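Local atomic coordinates of conserved hypothetical protein, putative anti-sigma factor (Parabacteroides distasonis, PDB entry 4M0N), a protein that probably acts as a membrane-bound FecR-type anti-sigma factor that restrains a partner sigma factor, this chain being its FecR and C-terminal FecR part. Residues L92-N97 / G114-D119; N130-V135 / L143-D148. The protein carries 1 engineered substitution. All coordinates share one frame; numbering follows the deposited sequence.

Contact 1 (L92-N97 / G114-D119). Engineered in segment 92-97: Ala94 (natural residue Thr).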
loop_
_atom_site.group_PDB
_atom_site.type_symbol
_atom_site.label_atom_id
_atom_site.label_comp_id
_atom_site.label_asym_id
_atom_site.label_seq_id
_atom_site.Cartn_x
_atom_site.Cartn_y
_atom_site.Cartn_z
ATOM N N LEU A 92 7.159 -12.684 -14.122
ATOM C CA LEU A 92 6.731 -13.945 -14.718
ATOM C C LEU A 92 5.979 -14.811 -13.709
ATOM O O LEU A 92 5.010 -15.484 -14.037
ATOM C CB LEU A 92 7.938 -14.705 -15.247
ATOM C CG LEU A 92 8.841 -13.949 -16.210
ATOM C CD1 LEU A 92 9.969 -14.887 -16.643
ATOM C CD2 LEU A 92 8.080 -13.455 -17.426
ATOM N N GLY A 93 6.463 -14.796 -12.478
ATOM C CA GLY A 93 5.847 -15.531 -11.383
ATOM C C GLY A 93 6.500 -14.968 -10.154
ATOM O O GLY A 93 7.695 -15.053 -10.018
ATOM N N ALA A 94 5.723 -14.318 -9.295
ATOM C CA ALA A 94 6.244 -13.700 -8.081
ATOM C C ALA A 94 5.083 -13.312 -7.195
ATOM O O ALA A 94 3.951 -13.247 -7.672
ATOM C CB ALA A 94 7.035 -12.452 -8.420
ATOM N N SER A 95 5.335 -13.083 -5.919
ATOM C CA SER A 95 4.299 -12.490 -5.074
ATOM C C SER A 95 4.857 -11.215 -4.507
ATOM O O SER A 95 6.002 -11.144 -4.065
ATOM C CB SER A 95 3.756 -13.432 -3.995
ATOM O OG SER A 95 4.691 -13.747 -2.958
ATOM N N PHE A 96 4.035 -10.190 -4.545
ATOM C CA PHE A 96 4.510 -8.849 -4.229
ATOM C C PHE A 96 3.362 -7.922 -3.916
ATOM O O PHE A 96 2.224 -8.131 -4.383
ATOM C CB PHE A 96 5.311 -8.282 -5.391
ATOM C CG PHE A 96 4.545 -8.279 -6.689
ATOM C CD1 PHE A 96 4.456 -9.426 -7.466
ATOM C CD2 PHE A 96 3.904 -7.138 -7.118
ATOM C CE1 PHE A 96 3.707 -9.432 -8.636
ATOM C CE2 PHE A 96 3.124 -7.147 -8.286
ATOM C CZ PHE A 96 3.057 -8.298 -9.055
ATOM N N ASN A 97 3.685 -6.911 -3.105
ATOM C CA ASN A 97 2.768 -5.835 -2.755
ATOM C C ASN A 97 3.025 -4.586 -3.558
ATOM O O ASN A 97 4.154 -4.180 -3.756
ATOM C CB ASN A 97 2.970 -5.466 -1.273
ATOM C CG ASN A 97 1.788 -4.756 -0.675
ATOM O OD1 ASN A 97 0.755 -5.383 -0.368
ATOM N ND2 ASN A 97 1.955 -3.458 -0.404
ATOM N N GLY A 114 9.919 -14.471 -5.335
ATOM C CA GLY A 114 10.188 -14.350 -6.764
ATOM C C GLY A 114 10.958 -13.092 -7.123
ATOM O O GLY A 114 11.556 -12.443 -6.256
ATOM N N LYS A 115 10.870 -12.707 -8.401
ATOM C CA LYS A 115 11.661 -11.622 -8.987
ATOM C C LYS A 115 10.688 -10.698 -9.687
ATOM O O LYS A 115 9.773 -11.155 -10.369
ATOM C CB LYS A 115 12.698 -12.165 -9.971
ATOM C CG LYS A 115 13.736 -13.030 -9.280
ATOM C CD LYS A 115 14.846 -13.455 -10.205
ATOM C CE LYS A 115 15.771 -14.423 -9.497
ATOM N NZ LYS A 115 16.940 -14.750 -10.331
ATOM N N VAL A 116 10.868 -9.400 -9.459
ATOM C CA VAL A 116 9.948 -8.403 -9.946
ATOM C C VAL A 116 10.719 -7.287 -10.660
ATOM O O VAL A 116 11.747 -6.826 -10.166
ATOM C CB VAL A 116 9.191 -7.814 -8.741
ATOM C CG1 VAL A 116 8.326 -6.676 -9.148
ATOM C CG2 VAL A 116 8.387 -8.920 -8.040
ATOM N N GLU A 117 10.209 -6.847 -11.809
ATOM C CA GLU A 117 10.796 -5.687 -12.504
ATOM C C GLU A 117 9.846 -4.505 -12.359
ATOM O O GLU A 117 8.670 -4.636 -12.599
ATOM C CB GLU A 117 10.985 -5.979 -13.993
ATOM C CG GLU A 117 11.627 -4.854 -14.778
ATOM C CD GLU A 117 11.936 -5.208 -16.238
ATOM O OE1 GLU A 117 12.678 -6.177 -16.471
ATOM O OE2 GLU A 117 11.449 -4.501 -17.142
ATOM N N VAL A 118 10.379 -3.351 -11.987
ATOM C CA VAL A 118 9.598 -2.156 -11.860
ATOM C C VAL A 118 10.056 -1.177 -12.912
ATOM O O VAL A 118 11.191 -0.692 -12.884
ATOM C CB VAL A 118 9.749 -1.542 -10.462
ATOM C CG1 VAL A 118 8.885 -0.291 -10.348
ATOM C CG2 VAL A 118 9.356 -2.564 -9.384
ATOM N N ASP A 119 9.146 -0.849 -13.827
ATOM C CA ASP A 119 9.468 -0.013 -14.939
ATOM C C ASP A 119 8.797 1.333 -14.743
ATOM O O ASP A 119 7.574 1.427 -14.668
ATOM C CB ASP A 119 8.944 -0.622 -16.229
ATOM C CG ASP A 119 9.518 -1.977 -16.521
ATOM O OD1 ASP A 119 10.731 -2.177 -16.305
ATOM O OD2 ASP A 119 8.757 -2.857 -17.000
HETATM O O HOH W 1 9.194 -13.086 -12.086
HETATM O O HOH W 2 10.269 -15.334 -10.112
#
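The apolar part of this contact centres on Val116, whose CG2 methyl touches both Ala94 CB (3.8 Å) and CD1 of the Phe96 ring (4.0 Å). Chi1 of 174° turns CG1 anti to the backbone N of Val116 and leaves CG2 as the branch that reaches across. On Phe96, CG sits between the backbone N and the carbonyl carbon (chi1 56°), and the ring meets the methyl obliquely. Val89 and Val91 of strand 88-91 touch both Phe96 and Val116, while Phe70 lies against the Phe96 ring. Ala94 is engineered in place of a natural threonine; its CB also rests 3.6 Å from Lys115 O.

Backbone packing takes over at Gly114. Its CA is 4.0 Å from Ala94 CB, and a beta carbon there would run into Gly93 O and the CA of Ala94.

The polar link between the segments is made by water, with no direct hydrogen bond across them. One water accepts from Leu92 N and donates to Lys115 O (2.6 Å) and, at 3.2 Å, to Gly93 O. A second water donates to Gly93 O (2.6 Å) and accepts only a weak bond from Lys115 N. Gly93 O thus receives two water bonds.

Strands 94-100 and 116-120 belong to different sheets, so valine, alanine and phenylalanine meet as the apolar filling between them, with waters bridging the chain at one end. Such packing of two facing sheets is consistent with a beta sandwich in the FecR part of the chain.

Contact 2 (N130-V135 / L143-D148)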
loop_
_atom_site.group_PDB
_atom_site.type_symbol
_atom_site.label_atom_id
_atom_site.label_comp_id
_atom_site.label_asym_id
_atom_site.label_seq_id
_atom_site.Cartn_x
_atom_site.Cartn_y
_atom_site.Cartn_z
ATOM N N ASN A 130 12.164 -9.305 -0.151
ATOM C CA ASN A 130 12.497 -8.375 0.918
ATOM C C ASN A 130 13.341 -7.177 0.475
ATOM O O ASN A 130 14.085 -6.600 1.251
ATOM C CB ASN A 130 13.050 -9.102 2.115
ATOM C CG ASN A 130 12.110 -10.202 2.582
ATOM O OD1 ASN A 130 10.900 -9.985 2.661
ATOM N ND2 ASN A 130 12.625 -11.387 2.730
ATOM N N GLU A 131 13.220 -6.851 -0.810
ATOM C CA GLU A 131 13.617 -5.571 -1.357
ATOM C C GLU A 131 12.364 -4.786 -1.723
ATOM O O GLU A 131 11.289 -5.345 -1.939
ATOM C CB GLU A 131 14.494 -5.780 -2.598
ATOM C CG GLU A 131 15.765 -6.547 -2.299
ATOM C CD GLU A 131 16.746 -6.510 -3.477
ATOM O OE1 GLU A 131 16.272 -6.625 -4.639
ATOM O OE2 GLU A 131 17.966 -6.353 -3.227
ATOM N N GLN A 132 12.516 -3.476 -1.760
ATOM C CA GLN A 132 11.419 -2.586 -1.969
ATOM C C GLN A 132 11.896 -1.386 -2.751
ATOM O O GLN A 132 13.037 -0.993 -2.621
ATOM C CB GLN A 132 10.957 -2.130 -0.571
ATOM C CG GLN A 132 9.931 -1.062 -0.450
ATOM C CD GLN A 132 9.625 -0.788 1.003
ATOM O OE1 GLN A 132 10.413 -0.157 1.747
ATOM N NE2 GLN A 132 8.487 -1.261 1.414
ATOM N N ILE A 133 10.991 -0.807 -3.530
ATOM C CA ILE A 133 11.196 0.500 -4.143
ATOM C C ILE A 133 10.125 1.434 -3.607
ATOM O O ILE A 133 8.949 1.056 -3.502
ATOM C CB ILE A 133 11.102 0.424 -5.662
ATOM C CG1 ILE A 133 12.359 -0.266 -6.213
ATOM C CG2 ILE A 133 10.900 1.807 -6.289
ATOM C CD1 ILE A 133 12.138 -0.722 -7.625
ATOM N N ILE A 134 10.554 2.625 -3.196
ATOM C CA ILE A 134 9.657 3.663 -2.738
ATOM C C ILE A 134 9.800 4.787 -3.734
ATOM O O ILE A 134 10.917 5.288 -3.961
ATOM C CB ILE A 134 9.977 4.135 -1.306
ATOM C CG1 ILE A 134 9.965 2.932 -0.321
ATOM C CG2 ILE A 134 8.994 5.238 -0.891
ATOM C CD1 ILE A 134 10.246 3.288 1.136
ATOM N N VAL A 135 8.679 5.211 -4.312
ATOM C CA VAL A 135 8.629 6.389 -5.173
ATOM C C VAL A 135 7.936 7.512 -4.427
ATOM O O VAL A 135 6.860 7.335 -3.872
ATOM C CB VAL A 135 7.868 6.101 -6.482
ATOM C CG1 VAL A 135 7.637 7.369 -7.311
ATOM C CG2 VAL A 135 8.612 5.076 -7.297
ATOM N N LEU A 143 13.725 5.412 -4.126
ATOM C CA LEU A 143 14.608 4.719 -3.170
ATOM C C LEU A 143 14.429 3.237 -3.272
ATOM O O LEU A 143 13.322 2.724 -3.084
ATOM C CB LEU A 143 14.273 5.169 -1.732
ATOM C CG LEU A 143 15.029 4.456 -0.620
ATOM C CD1 LEU A 143 16.510 4.646 -0.825
ATOM C CD2 LEU A 143 14.556 4.942 0.774
ATOM N N LYS A 144 15.518 2.516 -3.541
ATOM C CA LYS A 144 15.517 1.078 -3.405
ATOM C C LYS A 144 16.206 0.717 -2.105
ATOM O O LYS A 144 17.256 1.239 -1.793
ATOM C CB LYS A 144 16.270 0.437 -4.577
ATOM C CG LYS A 144 16.290 -1.089 -4.574
ATOM C CD LYS A 144 17.619 -1.634 -4.140
ATOM C CE LYS A 144 17.576 -3.121 -3.847
ATOM N NZ LYS A 144 18.876 -3.487 -3.197
ATOM N N LYS A 145 15.598 -0.209 -1.371
ATOM C CA LYS A 145 16.055 -0.565 -0.053
ATOM C C LYS A 145 15.568 -1.942 0.353
ATOM O O LYS A 145 14.791 -2.560 -0.356
ATOM C CB LYS A 145 15.567 0.446 0.984
ATOM C CG LYS A 145 14.054 0.511 1.140
ATOM C CD LYS A 145 13.634 1.468 2.251
ATOM C CE LYS A 145 14.150 1.108 3.642
ATOM N NZ LYS A 145 13.367 1.888 4.627
ATOM N N ASN A 146 16.022 -2.410 1.518
ATOM C CA ASN A 146 15.509 -3.645 2.074
ATOM C C ASN A 146 14.334 -3.365 2.965
ATOM O O ASN A 146 14.299 -2.356 3.686
ATOM C CB ASN A 146 16.595 -4.377 2.885
ATOM C CG ASN A 146 17.759 -4.830 2.038
ATOM O OD1 ASN A 146 17.588 -5.295 0.917
ATOM N ND2 ASN A 146 18.955 -4.759 2.605
ATOM N N GLU A 147 13.367 -4.261 2.954
ATOM C CA GLU A 147 12.250 -4.162 3.893
ATOM C C GLU A 147 11.649 -5.544 3.988
ATOM O O GLU A 147 11.605 -6.291 3.006
ATOM C CB GLU A 147 11.205 -3.139 3.418
ATOM C CG GLU A 147 10.027 -2.940 4.371
ATOM C CD GLU A 147 10.471 -2.499 5.746
ATOM O OE1 GLU A 147 10.583 -1.286 5.974
ATOM O OE2 GLU A 147 10.686 -3.375 6.611
ATOM N N ASP A 148 11.159 -5.868 5.172
ATOM C CA ASP A 148 10.506 -7.146 5.442
ATOM C C ASP A 148 9.126 -7.189 4.827
ATOM O O ASP A 148 8.182 -6.559 5.326
ATOM C CB ASP A 148 10.442 -7.323 6.971
ATOM C CG ASP A 148 9.895 -8.652 7.395
ATOM O OD1 ASP A 148 9.138 -9.266 6.651
ATOM O OD2 ASP A 148 10.239 -9.107 8.510
HETATM O O HOH W 3 9.951 -5.787 0.706
HETATM O O HOH W 4 10.424 0.749 4.184
#
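Gln132 with Lys145 and Ile134 with Leu143 form the hydrogen-bonded pairs of an antiparallel hairpin whose strand axes run at 152° to each other. Gln132 N reaches Lys145 O at 2.8 Å, and Ile134 N and Leu143 O are likewise 2.8 Å apart. Beyond the strand, Glu147 N still bonds to Asn130 O (3.0 Å), now from above the carbonyl plane.

On the face carrying Ile133, a salt bridge joins Lys144 NZ to Glu131 OE2 at 3.0 Å, the ammonium group standing above the carboxylate plane. The lysine chain bends at chi2 (-104°), which brings its end back toward Glu131. OE1 of the same carboxylate accepts from Leu128 N, and an alanine in place of Glu131 would probably leave Lys144 without its counter-charge and the Leu128 amide without this acceptor.

On the other face, Gln132 lies alongside both Lys145 and Glu147, its OE1 3.5 Å from Glu147 CB. One water donates to Gln132 OE1 (2.6 Å) and Glu147 OE1 and accepts from Lys145 NZ. Ser110 bonds Gln132 NE2, whereas Tyr161 and Asn163 hold the Glu147 carboxylate. The Ile134 side chain runs obliquely over that of Lys145, CD1 lying 4.0 Å from Lys145 CD.

Gln132 is thus buried with both ends of its amide satisfied, and beyond the backbone bonds each face pairs its polar groups, through a salt bridge or a shared water.

In the fold
Strand 88-91 of the mixed sheet leads into contact 1, where the chain changes sheets and strand 94-100 enters the antiparallel one. After the hairpin formed with strand 106-111, it returns to the mixed sheet at 114-119, closing a loop of 16 intervening residues. Strand 123-127 follows as the last of that sheet, and the chain crosses again to begin contact 2. There 130-135 turns back through seven residues to 143-148, ending the antiparallel sheet just before helix 149-152. The contacts are in series, neither nesting nor crossing. Contact 1 ties one sheet to the other; contact 2 joins neighbours within one sheet, and in the conformer of Ile133 given here Val118 packs against it.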